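Local coordinates for protein chitinase (Thermococcus chitonophagus, PDB 5XSW) that probably hydrolyses chitin as an endochitinase, and holds N-acetylglucosamine units in a glycan pocket of its largely helical part, at residues Y3-E8 and N94-N99; M278-D283 and I290-V295; G417-E422 and H463-H468. All blocks are in the same frame, centred on the assembly; numbering follows the deposited sequence.

Contact 1: residues Y3-E8 and N94-N99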
loop_
_atom_site.group_PDB
_atom_site.type_symbol
_atom_site.label_atom_id
_atom_site.label_comp_id
_atom_site.label_asym_id
_atom_site.label_seq_id
_atom_site.Cartn_x
_atom_site.Cartn_y
_atom_site.Cartn_z
ATOM N N TYR A 3 -15.555 34.789 -0.073
ATOM C CA TYR A 3 -16.117 35.157 -1.372
ATOM C C TYR A 3 -16.607 36.615 -1.338
ATOM O O TYR A 3 -16.824 37.188 -0.279
ATOM C CB TYR A 3 -17.254 34.219 -1.803
ATOM C CG TYR A 3 -18.500 34.267 -0.945
ATOM C CD1 TYR A 3 -18.604 33.467 0.190
ATOM C CD2 TYR A 3 -19.603 35.079 -1.296
ATOM C CE1 TYR A 3 -19.726 33.480 0.996
ATOM C CE2 TYR A 3 -20.761 35.102 -0.486
ATOM C CZ TYR A 3 -20.808 34.305 0.664
ATOM O OH TYR A 3 -21.916 34.279 1.498
ATOM N N ARG A 4 -16.690 37.215 -2.506
ATOM C CA ARG A 4 -16.872 38.659 -2.608
ATOM C C ARG A 4 -17.632 38.951 -3.883
ATOM O O ARG A 4 -17.356 38.338 -4.914
ATOM C CB ARG A 4 -15.516 39.367 -2.643
ATOM C CG ARG A 4 -15.427 40.549 -1.714
ATOM C CD ARG A 4 -14.088 41.261 -1.885
ATOM N NE ARG A 4 -13.730 41.383 -3.298
ATOM C CZ ARG A 4 -14.103 42.395 -4.084
ATOM N NH1 ARG A 4 -14.856 43.388 -3.592
ATOM N NH2 ARG A 4 -13.730 42.408 -5.366
ATOM N N ILE A 5 -18.605 39.866 -3.834
ATOM C CA ILE A 5 -19.159 40.392 -5.073
ATOM C C ILE A 5 -18.096 41.239 -5.773
ATOM O O ILE A 5 -17.654 42.228 -5.217
ATOM C CB ILE A 5 -20.400 41.298 -4.812
ATOM C CG1 ILE A 5 -21.514 40.501 -4.130
ATOM C CG2 ILE A 5 -20.813 42.015 -6.101
ATOM C CD1 ILE A 5 -22.136 39.490 -4.978
ATOM N N VAL A 6 -17.682 40.884 -6.982
ATOM C CA VAL A 6 -16.681 41.727 -7.640
ATOM C C VAL A 6 -17.387 42.955 -8.265
ATOM O O VAL A 6 -16.930 44.102 -8.172
ATOM C CB VAL A 6 -15.927 40.974 -8.720
ATOM C CG1 VAL A 6 -15.132 41.955 -9.588
ATOM C CG2 VAL A 6 -15.015 39.923 -8.076
ATOM N N SER A 7 -18.526 42.683 -8.876
ATOM C CA SER A 7 -19.317 43.727 -9.491
ATOM C C SER A 7 -20.728 43.250 -9.753
ATOM O O SER A 7 -20.964 42.058 -9.977
ATOM C CB SER A 7 -18.654 44.165 -10.801
ATOM O OG SER A 7 -18.715 43.114 -11.751
ATOM N N GLU A 8 -21.672 44.195 -9.721
ATOM C CA GLU A 8 -23.006 43.953 -10.239
ATOM C C GLU A 8 -23.253 45.049 -11.282
ATOM O O GLU A 8 -23.319 46.228 -10.933
ATOM C CB GLU A 8 -24.081 43.961 -9.138
ATOM C CG GLU A 8 -25.518 43.768 -9.766
ATOM C CD GLU A 8 -26.631 43.504 -8.766
ATOM O OE1 GLU A 8 -26.367 43.477 -7.541
ATOM O OE2 GLU A 8 -27.795 43.331 -9.207
ATOM N N ASN A 94 -33.511 35.141 -5.018
ATOM C CA ASN A 94 -32.277 34.943 -4.215
ATOM C C ASN A 94 -31.150 34.691 -5.174
ATOM O O ASN A 94 -30.668 33.571 -5.275
ATOM C CB ASN A 94 -32.471 33.768 -3.260
ATOM C CG ASN A 94 -31.624 33.867 -1.979
ATOM O OD1 ASN A 94 -30.663 34.670 -1.838
ATOM N ND2 ASN A 94 -32.015 33.070 -1.038
ATOM N N PRO A 95 -30.800 35.709 -5.957
ATOM C CA PRO A 95 -29.911 35.533 -7.106
ATOM C C PRO A 95 -28.406 35.527 -6.743
ATOM O O PRO A 95 -27.617 34.910 -7.451
ATOM C CB PRO A 95 -30.232 36.753 -7.963
ATOM C CG PRO A 95 -30.572 37.814 -6.920
ATOM C CD PRO A 95 -31.356 37.075 -5.893
ATOM N N TYR A 96 -28.008 36.260 -5.707
ATOM C CA TYR A 96 -26.595 36.255 -5.284
ATOM C C TYR A 96 -26.159 34.866 -4.721
ATOM O O TYR A 96 -26.846 34.296 -3.864
ATOM C CB TYR A 96 -26.329 37.335 -4.234
ATOM C CG TYR A 96 -26.744 38.713 -4.691
ATOM C CD1 TYR A 96 -26.002 39.402 -5.628
ATOM C CD2 TYR A 96 -27.898 39.318 -4.188
ATOM C CE1 TYR A 96 -26.384 40.665 -6.069
ATOM C CE2 TYR A 96 -28.282 40.587 -4.613
ATOM C CZ TYR A 96 -27.528 41.250 -5.556
ATOM O OH TYR A 96 -27.894 42.500 -5.995
ATOM N N PRO A 97 -25.030 34.335 -5.220
ATOM C CA PRO A 97 -24.456 33.059 -4.715
ATOM C C PRO A 97 -24.398 33.063 -3.200
ATOM O O PRO A 97 -23.800 33.958 -2.624
ATOM C CB PRO A 97 -23.041 33.049 -5.326
ATOM C CG PRO A 97 -23.238 33.746 -6.673
ATOM C CD PRO A 97 -24.260 34.875 -6.361
ATOM N N HIS A 98 -25.063 32.113 -2.557
ATOM C CA HIS A 98 -25.107 32.105 -1.097
ATOM C C HIS A 98 -25.088 30.654 -0.590
ATOM O O HIS A 98 -25.240 29.702 -1.369
ATOM C CB HIS A 98 -26.385 32.820 -0.562
ATOM C CG HIS A 98 -27.643 32.236 -1.111
ATOM N ND1 HIS A 98 -28.099 32.539 -2.377
ATOM C CD2 HIS A 98 -28.543 31.373 -0.579
ATOM C CE1 HIS A 98 -29.209 31.857 -2.619
ATOM N NE2 HIS A 98 -29.506 31.153 -1.539
ATOM N N ASN A 99 -24.984 30.508 0.727
ATOM C CA ASN A 99 -24.913 29.202 1.351
ATOM C C ASN A 99 -23.808 28.310 0.705
ATOM O O ASN A 99 -24.065 27.173 0.304
ATOM C CB ASN A 99 -26.240 28.482 1.256
ATOM C CG ASN A 99 -26.323 27.355 2.241
ATOM O OD1 ASN A 99 -25.626 27.360 3.287
ATOM N ND2 ASN A 99 -27.138 26.360 1.923
#
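The phenol ring of Tyr-96 takes Glu-8 OE1 at its edge, close to the ring plane, while Pro-95 CG lies over one face, 4.1 Å above the plane. Ile-5 CD1 reaches ring atom CD1 of Tyr-96 at 3.9 Å from an oblique direction, its side chain crossing that of Tyr-96 at about a right angle. A second flat group, the His-98 imidazole, has Asn-94 OD1 over one face. At its edge it donates from ND1 to Tyr-96 O, 2.6 Å away, in a nearly straight bond (172°) that pins the imidazole to the backbone beside the tyrosine. Tyr-3 CE2 comes within 3.9 Å of Pro-97 O.

These groups meet at one margin of the N-terminal beta domain, where the outermost strand 3-9 of a four-stranded antiparallel sheet faces the loop that leads into strand 98-104 of the other sheet. Val-6 and Ser-7 both pair with Thr-14, a classic beta bulge in that outer strand.

Glu-8 bridges the gap because CG stands anti to the backbone N (chi1 177°) and the chain beyond stays extended. Tyr-96 OH donates to OE1 at a modelled 2.4 Å, too short for its exact length to be trusted, and the carboxylate is turned 69° from the ring plane. Lys-90 NZ joins them, in a salt bridge to OE2 and a hydrogen bond to the phenol oxygen.

Contact 2: residues M278-D283 and I290-V295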
loop_
_atom_site.group_PDB
_atom_site.type_symbol
_atom_site.label_atom_id
_atom_site.label_comp_id
_atom_site.label_asym_id
_atom_site.label_seq_id
_atom_site.Cartn_x
_atom_site.Cartn_y
_atom_site.Cartn_z
ATOM N N MET A 278 4.267 -3.650 13.467
ATOM C CA MET A 278 3.424 -4.844 13.424
ATOM C C MET A 278 4.106 -6.085 14.056
ATOM O O MET A 278 3.430 -6.975 14.568
ATOM C CB MET A 278 3.037 -5.225 11.993
ATOM C CG MET A 278 2.307 -4.090 11.157
ATOM S SD MET A 278 0.930 -3.423 12.179
ATOM C CE MET A 278 0.081 -4.886 12.371
ATOM N N LYS A 279 5.427 -6.169 13.966
ATOM C CA LYS A 279 6.084 -7.432 14.320
ATOM C C LYS A 279 6.300 -7.551 15.852
ATOM O O LYS A 279 7.092 -6.829 16.440
ATOM C CB LYS A 279 7.454 -7.566 13.578
ATOM C CG LYS A 279 8.156 -8.969 13.851
ATOM C CD LYS A 279 9.616 -8.907 13.178
ATOM C CE LYS A 279 10.349 -10.259 13.352
ATOM N NZ LYS A 279 11.819 -9.998 13.252
ATOM N N VAL A 280 5.621 -8.495 16.465
ATOM C CA VAL A 280 5.683 -8.650 17.910
ATOM C C VAL A 280 6.703 -9.755 18.187
ATOM O O VAL A 280 7.466 -10.110 17.306
ATOM C CB VAL A 280 4.319 -9.005 18.530
ATOM C CG1 VAL A 280 3.294 -7.802 18.395
ATOM C CG2 VAL A 280 3.751 -10.271 17.906
ATOM N N SER A 281 6.743 -10.225 19.418
ATOM C CA SER A 281 7.601 -11.325 19.791
ATOM C C SER A 281 7.118 -11.833 21.117
ATOM O O SER A 281 6.160 -11.334 21.657
ATOM C CB SER A 281 9.065 -10.884 19.886
ATOM O OG SER A 281 9.253 -10.020 20.978
ATOM N N LEU A 282 7.779 -12.836 21.644
ATOM C CA LEU A 282 7.417 -13.366 22.961
ATOM C C LEU A 282 7.650 -12.357 24.108
ATOM O O LEU A 282 7.043 -12.466 25.164
ATOM C CB LEU A 282 8.214 -14.654 23.220
ATOM C CG LEU A 282 7.815 -15.803 22.296
ATOM C CD1 LEU A 282 8.747 -17.013 22.543
ATOM C CD2 LEU A 282 6.365 -16.220 22.534
ATOM N N ASP A 283 8.495 -11.364 23.871
ATOM C CA ASP A 283 8.798 -10.328 24.857
ATOM C C ASP A 283 7.558 -9.387 24.997
ATOM O O ASP A 283 7.189 -8.702 24.037
ATOM C CB ASP A 283 10.005 -9.537 24.380
ATOM C CG ASP A 283 10.558 -8.563 25.444
ATOM O OD1 ASP A 283 9.870 -8.241 26.419
ATOM O OD2 ASP A 283 11.685 -8.089 25.263
ATOM N N ILE A 290 1.646 -2.788 21.473
ATOM C CA ILE A 290 0.792 -1.623 21.614
ATOM C C ILE A 290 0.408 -1.057 20.251
ATOM O O ILE A 290 -0.766 -0.764 19.995
ATOM C CB ILE A 290 1.515 -0.530 22.438
ATOM C CG1 ILE A 290 1.691 -0.995 23.879
ATOM C CG2 ILE A 290 0.778 0.808 22.331
ATOM C CD1 ILE A 290 2.705 -0.053 24.742
ATOM N N THR A 291 1.387 -0.867 19.364
ATOM C CA THR A 291 1.071 -0.226 18.098
ATOM C C THR A 291 0.221 -1.103 17.167
ATOM O O THR A 291 -0.590 -0.552 16.416
ATOM C CB THR A 291 2.340 0.225 17.308
ATOM O OG1 THR A 291 3.257 -0.872 17.141
ATOM C CG2 THR A 291 3.048 1.369 18.063
ATOM N N SER A 292 0.362 -2.426 17.222
ATOM C CA SER A 292 -0.261 -3.227 16.165
ATOM C C SER A 292 -1.824 -3.249 16.251
ATOM O O SER A 292 -2.469 -3.173 15.225
ATOM C CB SER A 292 0.282 -4.668 16.114
ATOM O OG SER A 292 0.034 -5.493 17.243
ATOM N N PRO A 293 -2.418 -3.337 17.456
ATOM C CA PRO A 293 -3.893 -3.234 17.431
ATOM C C PRO A 293 -4.404 -1.847 17.007
ATOM O O PRO A 293 -5.453 -1.755 16.362
ATOM C CB PRO A 293 -4.301 -3.590 18.898
ATOM C CG PRO A 293 -3.020 -3.264 19.714
ATOM C CD PRO A 293 -1.920 -3.751 18.778
ATOM N N ILE A 294 -3.658 -0.792 17.274
ATOM C CA ILE A 294 -4.059 0.525 16.767
ATOM C C ILE A 294 -3.937 0.601 15.237
ATOM O O ILE A 294 -4.841 1.105 14.534
ATOM C CB ILE A 294 -3.215 1.615 17.474
ATOM C CG1 ILE A 294 -3.648 1.639 18.957
ATOM C CG2 ILE A 294 -3.446 2.996 16.808
ATOM C CD1 ILE A 294 -2.488 2.134 19.884
ATOM N N VAL A 295 -2.855 0.043 14.688
ATOM C CA VAL A 295 -2.721 -0.023 13.215
ATOM C C VAL A 295 -3.883 -0.823 12.585
ATOM O O VAL A 295 -4.454 -0.389 11.626
ATOM C CB VAL A 295 -1.349 -0.657 12.801
ATOM C CG1 VAL A 295 -1.247 -0.846 11.259
ATOM C CG2 VAL A 295 -0.231 0.253 13.320
#
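Met-278 and Val-295 meet through apolar contact, their side chains reaching toward each other tip to tip. The sulfur does most of the touching: SD sits 3.5 Å from Val-295 CG1 and 3.6 Å from Val-295 CB. With chi2 at -50° and chi3 at -59° the thioether is bent, and its terminal methyl CE lies 3.8 Å from Ser-292 CB, one turn before Val-295. Val-280 adds a looser touch with one branch, CG1, 4.2 Å from Ser-292 OG.

The segments span the connection between two consecutive helices. Helix 274-278 ends at Met-278, the backbone leaves helical angles at Lys-279, and after a short connection the chain comes back as helix 288-311, which packs against the residues that preceded it. That second helix is kinked at Pro-293, whose nitrogen makes no bond to the turn before.

Polar contacts run alongside the packing without crossing directly between the segments. The hydroxyl of Ser-292 is buried and bonds to Ala-288 O one turn earlier, which gives its oxygen a backbone partner next to the apolar Val-280 methyl. Thr-291 OG1 bonds to Tyr-277 O, joining the second helix to the last turn of the first. In the connection, Ser-281 OG accepts from Asp-283 N at 3.3 Å, an ST turn.

Outside the two segments, Met-278 touches Val-252 and Val-280 touches Ile-243, the immediate neighbours in sequence of Gln-251 and Gln-242, which line the glycan pocket; the Val-280 side chain itself is about 11 Å from a bound N-acetylglucosamine.

Contact 3: residues G417-E422 and H463-H468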
loop_
_atom_site.group_PDB
_atom_site.type_symbol
_atom_site.label_atom_id
_atom_site.label_comp_id
_atom_site.label_asym_id
_atom_site.label_seq_id
_atom_site.Cartn_x
_atom_site.Cartn_y
_atom_site.Cartn_z
ATOM N N GLY A 417 4.046 18.883 16.199
ATOM C CA GLY A 417 3.216 20.055 16.015
ATOM C C GLY A 417 1.783 19.787 16.405
ATOM O O GLY A 417 0.964 20.705 16.469
ATOM N N ALA A 418 1.443 18.522 16.636
ATOM C CA ALA A 418 0.066 18.228 16.988
ATOM C C ALA A 418 -0.148 18.493 18.458
ATOM O O ALA A 418 -1.160 19.044 18.853
ATOM C CB ALA A 418 -0.304 16.772 16.645
ATOM N N ILE A 419 0.778 18.022 19.280
ATOM C CA ILE A 419 0.689 18.204 20.715
ATOM C C ILE A 419 2.077 18.689 21.170
ATOM O O ILE A 419 3.071 17.985 20.965
ATOM C CB ILE A 419 0.321 16.897 21.451
ATOM C CG1 ILE A 419 -0.924 16.234 20.831
ATOM C CG2 ILE A 419 0.155 17.157 22.976
ATOM C CD1 ILE A 419 -1.314 14.896 21.482
ATOM N N SER A 420 2.165 19.893 21.742
ATOM C CA SER A 420 3.481 20.418 22.159
ATOM C C SER A 420 4.012 19.674 23.362
ATOM O O SER A 420 3.250 18.977 24.048
ATOM C CB SER A 420 3.398 21.903 22.494
ATOM O OG SER A 420 2.604 22.094 23.654
ATOM N N ASP A 421 5.298 19.856 23.663
ATOM C CA ASP A 421 5.882 19.233 24.860
ATOM C C ASP A 421 5.141 19.661 26.118
ATOM O O ASP A 421 4.871 18.846 26.999
ATOM C CB ASP A 421 7.361 19.567 24.987
ATOM C CG ASP A 421 8.187 18.897 23.920
ATOM O OD1 ASP A 421 7.668 18.774 22.795
ATOM O OD2 ASP A 421 9.332 18.467 24.193
ATOM N N GLU A 422 4.766 20.932 26.169
ATOM C CA GLU A 422 4.120 21.480 27.350
ATOM C C GLU A 422 2.751 20.870 27.523
ATOM O O GLU A 422 2.340 20.564 28.646
ATOM C CB GLU A 422 3.987 23.001 27.261
ATOM C CG GLU A 422 5.307 23.762 27.265
ATOM C CD GLU A 422 5.107 25.267 27.114
ATOM O OE1 GLU A 422 3.930 25.711 27.062
ATOM O OE2 GLU A 422 6.125 25.999 27.048
ATOM N N HIS A 463 -6.670 16.284 26.546
ATOM C CA HIS A 463 -5.587 17.105 26.026
ATOM C C HIS A 463 -5.250 16.893 24.555
ATOM O O HIS A 463 -4.370 17.505 24.039
ATOM C CB HIS A 463 -4.324 16.943 26.856
ATOM C CG HIS A 463 -4.496 17.283 28.292
ATOM N ND1 HIS A 463 -3.989 18.429 28.847
ATOM C CD2 HIS A 463 -5.124 16.632 29.287
ATOM C CE1 HIS A 463 -4.297 18.467 30.121
ATOM N NE2 HIS A 463 -4.987 17.389 30.414
ATOM N N TRP A 464 -5.976 15.992 23.851
ATOM C CA TRP A 464 -5.660 15.714 22.448
ATOM C C TRP A 464 -6.361 16.694 21.493
ATOM O O TRP A 464 -7.436 17.204 21.793
ATOM C CB TRP A 464 -6.041 14.260 22.119
ATOM C CG TRP A 464 -5.149 13.213 22.759
ATOM C CD1 TRP A 464 -4.299 13.379 23.821
ATOM C CD2 TRP A 464 -5.047 11.829 22.380
ATOM N NE1 TRP A 464 -3.683 12.188 24.131
ATOM C CE2 TRP A 464 -4.119 11.222 23.252
ATOM C CE3 TRP A 464 -5.664 11.041 21.384
ATOM C CZ2 TRP A 464 -3.779 9.859 23.162
ATOM C CZ3 TRP A 464 -5.327 9.695 21.294
ATOM C CH2 TRP A 464 -4.402 9.114 22.184
ATOM N N PRO A 465 -5.759 16.961 20.328
ATOM C CA PRO A 465 -6.405 17.850 19.354
ATOM C C PRO A 465 -7.819 17.368 18.995
ATOM O O PRO A 465 -8.057 16.149 18.950
ATOM C CB PRO A 465 -5.497 17.768 18.124
ATOM C CG PRO A 465 -4.295 17.051 18.539
ATOM C CD PRO A 465 -4.559 16.301 19.790
ATOM N N GLU A 466 -8.731 18.317 18.775
ATOM C CA GLU A 466 -10.104 18.043 18.371
ATOM C C GLU A 466 -10.271 18.414 16.904
ATOM O O GLU A 466 -9.609 19.339 16.425
ATOM C CB GLU A 466 -11.087 18.831 19.249
ATOM C CG GLU A 466 -11.108 18.371 20.714
ATOM C CD GLU A 466 -12.039 17.193 20.925
ATOM O OE1 GLU A 466 -12.496 16.601 19.921
ATOM O OE2 GLU A 466 -12.360 16.879 22.095
ATOM N N PRO A 467 -11.112 17.675 16.166
ATOM C CA PRO A 467 -11.795 16.452 16.605
ATOM C C PRO A 467 -10.759 15.287 16.765
ATOM O O PRO A 467 -9.723 15.320 16.090
ATOM C CB PRO A 467 -12.779 16.194 15.463
ATOM C CG PRO A 467 -12.032 16.673 14.265
ATOM C CD PRO A 467 -11.266 17.887 14.715
ATOM N N HIS A 468 -11.006 14.321 17.652
ATOM C CA HIS A 468 -9.986 13.317 17.935
ATOM C C HIS A 468 -9.719 12.400 16.749
ATOM O O HIS A 468 -8.613 11.917 16.589
ATOM C CB HIS A 468 -10.387 12.487 19.138
ATOM C CG HIS A 468 -10.441 13.268 20.412
ATOM N ND1 HIS A 468 -9.660 14.386 20.637
ATOM C CD2 HIS A 468 -11.186 13.093 21.530
ATOM C CE1 HIS A 468 -9.912 14.854 21.845
ATOM N NE2 HIS A 468 -10.834 14.086 22.407
#
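The CA–CB bond of Ile-419 points toward the loop 463-468. From CB, the longer branch leaves beside the backbone N (chi1 -51°), bringing CG1 to 3.8 Å from Pro-465 CD and 4.2 Å from Pro-465 CG. Because chi2 is extended (178°), the tip methyl CD1 continues past the proline: it stays 3.9 Å from Pro-465 CD and also comes over one face of the Trp-464 indole, 4.1 Å from ring atom CD1. The two side chains, Ile-419 and Pro-465, cross at about a right angle. The carbonyl O of Ala-418 lies 3.7 Å from the adjoining ring carbon, Pro-465 CG.

The indole is held further by edge-to-face packing with Phe-414 and Trp-198. Beyond Pro-465, His-468 ND1 donates to Pro-465 O at 2.9 Å, closing a bend that includes the cis peptide before Pro-467. Ala-418 touches Tyr-26 and Pro-465 touches Trp-28, both from the N-terminal beta domain. Ser-420 is the N-cap of helix 421-439: its OG caps a backbone N further into the helix, and its own backbone N bonds to Glu-423 OE2. The apolar contact sits just ahead of this capped helix start, where the beta and helical domains meet.

Overall arrangement
From the N terminus, contact 1 comes first: the opening strand meets the loop before strand 98-104, closing a loop of 85 residues that covers nearly all of the beta domain. The chain then passes into the helical part, where contact 2 closes a short loop, with six residues between its segments, where helix 274-278 turns into helix 288-311. Contact 3 follows, closing a 40-residue excursion, mostly helices 421-439 and 449-461. The three lie in series; none nests within or crosses another. Contacts 1 and 2 lie on opposite sides of the chain's centre, their centres 54 Å apart, whereas contacts 2 and 3 approach to about 8 Å between nearest atoms. Contact 3 borders the beta domain.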